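Local coordinates for beta-N-acetylglucosaminidase-like protein Glycoside hydrolase family 20 (Flavobacterium johnsoniae, PDB 6YHH), which probably acts as a chitobiase, removing N-acetylglucosamine from chitin-derived oligosaccharides as a family 20 beta-N-acetylhexosaminidase, at residues A[366-371]-A[381-386]; A[407-412]-A[445-450]. One frame throughout, in Å; residues are numbered along the deposited sequence.

Interaction 1. Residues A[366-371]-A[381-386]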
ATOM      1  N   TRP A 366       6.826 -26.112  17.647  1.00  9.05           N
ATOM      2  CA  TRP A 366       5.438 -26.545  17.730  1.00  8.50           C
ATOM      3  C   TRP A 366       5.334 -27.801  18.624  1.00  9.36           C
ATOM      4  O   TRP A 366       6.298 -28.550  18.787  1.00  9.53           O
ATOM      5  CB  TRP A 366       4.909 -26.850  16.333  1.00  8.69           C
ATOM      6  CG  TRP A 366       4.936 -25.628  15.422  1.00  8.14           C
ATOM      7  CD1 TRP A 366       5.701 -25.480  14.305  1.00  8.51           C
ATOM      8  CD2 TRP A 366       4.122 -24.431  15.511  1.00  8.12           C
ATOM      9  NE1 TRP A 366       5.511 -24.229  13.787  1.00  8.58           N
ATOM     10  CE2 TRP A 366       4.544 -23.574  14.492  1.00  7.35           C
ATOM     11  CE3 TRP A 366       3.098 -23.973  16.386  1.00  7.94           C
ATOM     12  CZ2 TRP A 366       3.993 -22.335  14.281  1.00  7.52           C
ATOM     13  CZ3 TRP A 366       2.531 -22.753  16.147  1.00  7.76           C
ATOM     14  CH2 TRP A 366       2.963 -21.945  15.096  1.00  7.11           C
ATOM     15  N   GLU A 367       4.197 -27.971  19.265  1.00  8.66           N
ATOM     16  CA  GLU A 367       4.043 -28.922  20.373  1.00  9.90           C
ATOM     17  C   GLU A 367       4.510 -30.348  20.086  1.00 10.69           C
ATOM     18  O   GLU A 367       4.836 -31.092  21.043  1.00 11.58           O
ATOM     19  CB  GLU A 367       2.577 -28.879  20.824  1.00  9.89           C
ATOM     20  CG  GLU A 367       1.603 -29.469  19.818  1.00 11.53           C
ATOM     21  CD  GLU A 367       0.195 -29.385  20.288  1.00 12.75           C
ATOM     22  OE1 GLU A 367      -0.294 -28.249  20.399  1.00 11.90           O
ATOM     23  OE2 GLU A 367      -0.418 -30.471  20.530  1.00 12.53           O
ATOM     24  N   GLU A 368       4.480 -30.777  18.834  1.00 10.30           N
ATOM     25  CA  GLU A 368       4.988 -32.119  18.479  1.00 10.39           C
ATOM     26  C   GLU A 368       6.359 -32.424  18.980  1.00 10.39           C
ATOM     27  O   GLU A 368       6.658 -33.633  19.231  1.00 10.29           O
ATOM     28  CB  GLU A 368       4.875 -32.454  17.011  1.00 10.86           C
ATOM     29  CG  GLU A 368       3.434 -32.420  16.499  1.00 11.66           C
ATOM     30  CD  GLU A 368       2.991 -31.102  15.866  1.00 11.20           C
ATOM     31  OE1 GLU A 368       3.329 -30.028  16.443  1.00 10.56           O
ATOM     32  OE2 GLU A 368       2.254 -31.154  14.806  1.00 10.64           O
ATOM     33  N   ILE A 369       7.182 -31.405  19.208  1.00 10.37           N
ATOM     34  CA  ILE A 369       8.526 -31.638  19.690  1.00 11.57           C
ATOM     35  C   ILE A 369       8.613 -32.189  21.102  1.00 11.90           C
ATOM     36  O   ILE A 369       9.673 -32.726  21.516  1.00 11.11           O
ATOM     37  CB  ILE A 369       9.498 -30.421  19.553  1.00 11.20           C
ATOM     38  CG1 ILE A 369       9.122 -29.266  20.470  1.00 11.04           C
ATOM     39  CG2 ILE A 369       9.561 -29.973  18.066  1.00 11.03           C
ATOM     40  CD1 ILE A 369      10.216 -28.228  20.619  1.00 12.15           C
ATOM     41  N   LEU A 370       7.548 -32.043  21.856  1.00 10.93           N
ATOM     42  CA  LEU A 370       7.563 -32.477  23.241  1.00 12.82           C
ATOM     43  C   LEU A 370       7.332 -33.990  23.415  1.00 12.54           C
ATOM     44  O   LEU A 370       6.210 -34.470  23.271  1.00 12.51           O
ATOM     45  CB  LEU A 370       6.535 -31.637  24.022  1.00 14.92           C
ATOM     46  CG  LEU A 370       6.385 -31.875  25.508  1.00 17.62           C
ATOM     47  CD1 LEU A 370       7.702 -31.967  26.211  1.00 19.77           C
ATOM     48  CD2 LEU A 370       5.393 -30.989  26.266  1.00 17.94           C
ATOM     49  N   THR A 371       8.459 -34.666  23.653  1.00 12.06           N
ATOM     50  CA  THR A 371       8.508 -35.989  24.268  1.00 13.39           C
ATOM     51  C   THR A 371       9.508 -35.916  25.427  1.00 13.80           C
ATOM     52  O   THR A 371      10.128 -34.892  25.647  1.00 13.62           O
ATOM     53  CB  THR A 371       8.772 -37.117  23.301  1.00 13.46           C
ATOM     54  OG1 THR A 371      10.086 -36.985  22.777  1.00 12.21           O
ATOM     55  CG2 THR A 371       7.720 -37.139  22.189  1.00 13.91           C
ATOM     56  N   HIS A 381       5.195 -24.588  21.694  1.00  9.92           N
ATOM     57  CA  HIS A 381       4.197 -23.764  21.053  1.00  9.93           C
ATOM     58  C   HIS A 381       2.939 -24.616  20.853  1.00  9.29           C
ATOM     59  O   HIS A 381       2.878 -25.476  19.986  1.00  9.66           O
ATOM     60  CB  HIS A 381       4.782 -23.207  19.748  1.00  9.47           C
ATOM     61  CG  HIS A 381       4.068 -22.012  19.236  1.00  9.74           C
ATOM     62  ND1 HIS A 381       4.602 -21.245  18.236  1.00  9.25           N
ATOM     63  CD2 HIS A 381       2.867 -21.448  19.565  1.00  8.28           C
ATOM     64  CE1 HIS A 381       3.789 -20.238  17.972  1.00 10.14           C
ATOM     65  NE2 HIS A 381       2.710 -20.344  18.736  1.00  9.36           N
ATOM     66  N   SER A 382       1.936 -24.371  21.709  1.00  9.67           N
ATOM     67  CA  SER A 382       0.711 -25.115  21.728  1.00  9.92           C
ATOM     68  C   SER A 382      -0.261 -24.624  20.657  1.00  9.65           C
ATOM     69  O   SER A 382      -0.754 -23.489  20.736  1.00 10.37           O
ATOM     70  CB  SER A 382       0.060 -24.968  23.120  1.00 10.05           C
ATOM     71  OG  SER A 382      -1.182 -25.658  23.203  1.00 11.90           O
ATOM     72  N   TRP A 383      -0.606 -25.515  19.732  1.00 10.07           N
ATOM     73  CA  TRP A 383      -1.424 -25.178  18.566  1.00  9.44           C
ATOM     74  C   TRP A 383      -2.562 -26.122  18.217  1.00 10.59           C
ATOM     75  O   TRP A 383      -3.562 -25.664  17.540  1.00 10.93           O
ATOM     76  CB  TRP A 383      -0.540 -24.994  17.347  1.00  9.94           C
ATOM     77  CG  TRP A 383      -0.070 -26.263  16.712  1.00  9.44           C
ATOM     78  CD1 TRP A 383       1.044 -26.934  17.010  1.00 10.20           C
ATOM     79  CD2 TRP A 383      -0.659 -26.943  15.581  1.00  9.60           C
ATOM     80  NE1 TRP A 383       1.218 -28.025  16.178  1.00  9.51           N
ATOM     81  CE2 TRP A 383       0.189 -28.055  15.276  1.00  9.43           C
ATOM     82  CE3 TRP A 383      -1.822 -26.758  14.821  1.00  9.84           C
ATOM     83  CZ2 TRP A 383      -0.099 -28.947  14.252  1.00  9.42           C
ATOM     84  CZ3 TRP A 383      -2.075 -27.623  13.779  1.00 10.03           C
ATOM     85  CH2 TRP A 383      -1.246 -28.738  13.538  1.00  9.52           C
ATOM     86  N   ARG A 384      -2.521 -27.356  18.715  1.00 10.23           N
ATOM     87  CA  ARG A 384      -3.536 -28.351  18.365  1.00 10.75           C
ATOM     88  C   ARG A 384      -4.718 -28.322  19.280  1.00 12.08           C
ATOM     89  O   ARG A 384      -4.598 -28.077  20.476  1.00 12.33           O
ATOM     90  CB  ARG A 384      -2.865 -29.714  18.275  1.00 12.02           C
ATOM     91  CG  ARG A 384      -1.771 -29.754  17.236  1.00 14.49           C
ATOM     92  CD  ARG A 384      -1.010 -31.035  17.258  1.00 18.96           C
ATOM     93  NE  ARG A 384      -1.878 -32.074  16.883  1.00 26.15           N
ATOM     94  CZ  ARG A 384      -1.713 -33.281  17.382  1.00 38.23           C
ATOM     95  NH1 ARG A 384      -0.730 -33.486  18.289  1.00 44.51           N
ATOM     96  NH2 ARG A 384      -2.531 -34.248  16.994  1.00 36.61           N
ATOM     97  N   GLY A 385      -5.867 -28.636  18.718  1.00 11.29           N
ATOM     98  CA  GLY A 385      -7.128 -28.571  19.419  1.00 11.32           C
ATOM     99  C   GLY A 385      -8.159 -29.389  18.649  1.00 11.51           C
ATOM    100  O   GLY A 385      -7.823 -30.363  17.988  1.00 11.81           O
ATOM    101  N   PRO A 386      -9.416 -28.999  18.688  1.00 11.99           N
ATOM    102  CA  PRO A 386     -10.430 -29.846  18.055  1.00 14.01           C
ATOM    103  C   PRO A 386     -10.294 -30.098  16.561  1.00 13.61           C
ATOM    104  O   PRO A 386     -10.687 -31.133  16.083  1.00 13.18           O
ATOM    105  CB  PRO A 386     -11.759 -29.126  18.386  1.00 15.14           C
ATOM    106  CG  PRO A 386     -11.339 -27.687  18.642  1.00 15.54           C
ATOM    107  CD  PRO A 386      -9.998 -27.839  19.360  1.00 13.50           C
TER
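Trp366 and His381 lie side by side on neighbouring parallel strands: the six-membered ring of Trp366 and the imidazole form an offset stack, centroids 4.0 Å and planes 16° apart, with Trp366 CZ3 over the imidazole centre. The same ring turns its edge to the face of Trp383, an offset edge-to-face pair with planes at 78°, completing a three-ring cluster. Glu367 crosses Trp383 at about a right angle; chi1 of 70° puts CG between the backbone N and the carbonyl carbon, and the extended chain beyond carries OE1 to two amides. Glu367 OE1 accepts from Trp383 N at 2.8 Å, nearly in line with the C-O bond, and from Arg384 N at 2.9 Å, above the carboxylate plane; Ser395 OG hydrogen-bonds to the same oxygen. The salt bridge from Glu367 OE2 to Arg384 NH1 is long, 3.8 Å. With an alanine here, both amides and the Ser395 hydroxyl would probably lose their shared partner. Glu368 bends at chi2 to the indole edge, where Trp383 NE1 donates almost straight to OE1 (2.9 Å), in the ring plane and syn, though tilted from the carboxylate plane. Glu368 OE2 accepts from Glu317 N, consistent with Glu368 tying the Trp383 indole to the backbone beside the predicted proton donor.

Interaction 2. Residues A[407-412]-A[445-450]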
ATOM      1  N   VAL A 407       3.596 -21.109  24.826  1.00 10.25           N
ATOM      2  CA  VAL A 407       2.847 -20.033  24.177  1.00  9.98           C
ATOM      3  C   VAL A 407       1.660 -20.669  23.503  1.00  9.69           C
ATOM      4  O   VAL A 407       1.807 -21.707  22.849  1.00  9.83           O
ATOM      5  CB  VAL A 407       3.744 -19.345  23.067  1.00 10.17           C
ATOM      6  CG1 VAL A 407       2.942 -18.317  22.263  1.00 11.22           C
ATOM      7  CG2 VAL A 407       4.934 -18.640  23.695  1.00 11.38           C
ATOM      8  N   LEU A 408       0.473 -20.066  23.679  1.00  9.36           N
ATOM      9  CA  LEU A 408      -0.761 -20.575  23.122  1.00  9.85           C
ATOM     10  C   LEU A 408      -1.034 -19.896  21.765  1.00  9.62           C
ATOM     11  O   LEU A 408      -1.179 -18.667  21.656  1.00  9.04           O
ATOM     12  CB  LEU A 408      -1.914 -20.355  24.039  1.00  9.86           C
ATOM     13  CG  LEU A 408      -3.184 -21.034  23.561  1.00 10.25           C
ATOM     14  CD1 LEU A 408      -3.077 -22.544  23.462  1.00  9.78           C
ATOM     15  CD2 LEU A 408      -4.479 -20.664  24.291  1.00 11.35           C
ATOM     16  N   SER A 409      -1.115 -20.703  20.714  1.00  9.03           N
ATOM     17  CA  SER A 409      -1.739 -20.282  19.427  1.00  8.37           C
ATOM     18  C   SER A 409      -3.052 -20.980  19.072  1.00  9.40           C
ATOM     19  O   SER A 409      -3.838 -20.396  18.301  1.00  8.77           O
ATOM     20  CB  SER A 409      -0.756 -20.322  18.225  1.00  8.96           C
ATOM     21  OG  SER A 409       0.174 -19.267  18.390  1.00  9.17           O
ATOM     22  N   ASN A 410      -3.301 -22.170  19.601  1.00  8.41           N
ATOM     23  CA  ASN A 410      -4.595 -22.801  19.409  1.00  9.51           C
ATOM     24  C   ASN A 410      -5.716 -21.826  19.815  1.00  9.34           C
ATOM     25  O   ASN A 410      -5.591 -21.185  20.888  1.00  8.74           O
ATOM     26  CB  ASN A 410      -4.754 -24.040  20.316  1.00 10.33           C
ATOM     27  CG  ASN A 410      -6.044 -24.784  20.021  1.00 10.84           C
ATOM     28  OD1 ASN A 410      -7.047 -24.678  20.767  1.00 11.53           O
ATOM     29  ND2 ASN A 410      -6.093 -25.359  18.809  1.00 12.22           N
ATOM     30  N   GLY A 411      -6.728 -21.689  18.959  1.00  8.37           N
ATOM     31  CA  GLY A 411      -7.853 -20.766  19.179  1.00  9.11           C
ATOM     32  C   GLY A 411      -7.608 -19.336  18.724  1.00  8.87           C
ATOM     33  O   GLY A 411      -8.484 -18.474  18.838  1.00  8.23           O
ATOM     34  N   PHE A 412      -6.384 -19.069  18.184  1.00  8.20           N
ATOM     35  CA  PHE A 412      -6.017 -17.778  17.596  1.00  7.96           C
ATOM     36  C   PHE A 412      -5.576 -17.989  16.097  1.00  8.09           C
ATOM     37  O   PHE A 412      -4.767 -17.200  15.556  1.00  8.65           O
ATOM     38  CB  PHE A 412      -4.853 -17.141  18.351  1.00  7.95           C
ATOM     39  CG  PHE A 412      -5.118 -16.797  19.814  1.00  8.40           C
ATOM     40  CD1 PHE A 412      -6.255 -16.133  20.226  1.00  8.27           C
ATOM     41  CD2 PHE A 412      -4.154 -17.056  20.776  1.00  9.40           C
ATOM     42  CE1 PHE A 412      -6.396 -15.708  21.547  1.00  8.44           C
ATOM     43  CE2 PHE A 412      -4.331 -16.692  22.086  1.00  9.44           C
ATOM     44  CZ  PHE A 412      -5.459 -16.003  22.493  1.00  8.23           C
ATOM     45  N   GLY A 445       2.301 -16.499  27.183  1.00  9.67           N
ATOM     46  CA  GLY A 445       1.334 -15.663  26.508  1.00 10.80           C
ATOM     47  C   GLY A 445       0.747 -16.370  25.310  1.00 10.35           C
ATOM     48  O   GLY A 445       0.566 -17.603  25.320  1.00  9.78           O
ATOM     49  N   GLY A 446       0.400 -15.594  24.280  1.00 10.45           N
ATOM     50  CA  GLY A 446      -0.271 -16.185  23.107  1.00 11.08           C
ATOM     51  C   GLY A 446       0.145 -15.479  21.846  1.00 10.04           C
ATOM     52  O   GLY A 446       0.784 -14.416  21.885  1.00 10.15           O
ATOM     53  N   GLU A 447      -0.270 -16.091  20.734  1.00 10.54           N
ATOM     54  CA  GLU A 447       0.029 -15.558  19.453  1.00 10.42           C
ATOM     55  C   GLU A 447      -1.020 -15.881  18.396  1.00  8.68           C
ATOM     56  O   GLU A 447      -1.353 -17.051  18.203  1.00  9.35           O
ATOM     57  CB  GLU A 447       1.373 -16.118  19.108  1.00 11.82           C
ATOM     58  CG  GLU A 447       1.945 -15.735  17.843  1.00 12.19           C
ATOM     59  CD  GLU A 447       3.371 -16.352  17.729  1.00 11.90           C
ATOM     60  OE1 GLU A 447       3.525 -17.247  16.880  1.00 10.81           O
ATOM     61  OE2 GLU A 447       4.322 -15.937  18.462  1.00 12.61           O
ATOM     62  N   ALA A 448      -1.451 -14.839  17.711  1.00  8.81           N
ATOM     63  CA  ALA A 448      -2.336 -14.988  16.511  1.00  9.17           C
ATOM     64  C   ALA A 448      -1.457 -15.508  15.389  1.00  9.15           C
ATOM     65  O   ALA A 448      -0.311 -14.997  15.217  1.00 10.11           O
ATOM     66  CB  ALA A 448      -2.960 -13.667  16.141  1.00  9.50           C
ATOM     67  N   THR A 449      -1.949 -16.485  14.634  1.00  9.06           N
ATOM     68  CA  THR A 449      -1.166 -17.054  13.546  1.00  9.63           C
ATOM     69  C   THR A 449      -1.801 -16.785  12.197  1.00  9.45           C
ATOM     70  O   THR A 449      -2.820 -17.362  11.861  1.00 10.10           O
ATOM     71  CB  THR A 449      -0.959 -18.573  13.649  1.00  9.31           C
ATOM     72  OG1 THR A 449      -2.250 -19.255  13.677  1.00  9.23           O
ATOM     73  CG2 THR A 449      -0.169 -18.933  14.882  1.00 10.50           C
ATOM     74  N   MET A 450      -1.193 -15.919  11.405  1.00  7.18           N
ATOM     75  CA  MET A 450      -1.660 -15.653  10.043  1.00  7.18           C
ATOM     76  C   MET A 450      -0.946 -16.477   8.997  1.00  7.23           C
ATOM     77  O   MET A 450       0.053 -16.045   8.379  1.00  8.05           O
ATOM     78  CB  MET A 450      -1.577 -14.190   9.646  1.00  7.71           C
ATOM     79  CG  MET A 450      -2.325 -13.927   8.322  1.00  8.41           C
ATOM     80  SD  MET A 450      -4.073 -14.362   8.399  1.00  8.99           S
ATOM     81  CE  MET A 450      -4.377 -14.589   6.640  1.00  9.80           C
TER
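Strands 406-408 and 443-450 are parallel neighbours in the TIM-type catalytic barrel, with Leu408 paired to Gly446, and the turn beyond strand 406-408 stays against strand 443-450. The evidence is mostly backbone: Leu408 N donates to Gly445 O at 3.0 Å, and Glu447 N to Leu408 O at 2.9 Å. Further on, side chains and a turn take over. Ser409 OG, set beside its own backbone N by chi1 of -71°, donates to Glu447 O at 2.7 Å, and is brushed by Thr449 CG2 at 3.5 Å. A type II turn from Ser409 to Phe412, with Gly411 at positive phi, then brings Phe412 O round to accept from Thr449 N at 3.0 Å. Phe412 CB packs on Glu447 O at 3.5 Å while its ring reaches back along the strand toward Gly446. Glycine matters there, because a CB on Gly446 would fall 2.9 Å from Phe412 CE2, a clash. Glu447 OE1 hydrogen-bonds to His179 ND1 and OE2 to Trp146 NE1. Around the pair, helix 467-476 covers Phe412 and Ala448 through Ile471; strand 146-152 continues the sheet beyond strand 443-450, and strand 379-382 borders 406-408.

Interactions 1 and 2, with centres about 12 Å apart, occupy successive strands of one barrel sheet, since strands 379-382 and 406-408 are neighbours. Two probable hydrogen bonds join them: His381 NE2 to Ser409 OG, 2.8 Å, and Ser382 O to Ser409 N, 2.8 Å. Packing adds His381 CE1 against Glu447 OE1 at 3.2 Å. Ser409 is thus common ground, holding strand 443-450 through interaction 2 and the imidazole stacked in interaction 1. Interaction 1 lies closer to Glu317, the predicted proton donor: between side chains, Trp383 is about 4 Å from it and Thr449 of interaction 2 about 11 Å. The Trp383 side chain is also about 4 Å from a bound Tris molecule, which may mark the substrate pocket.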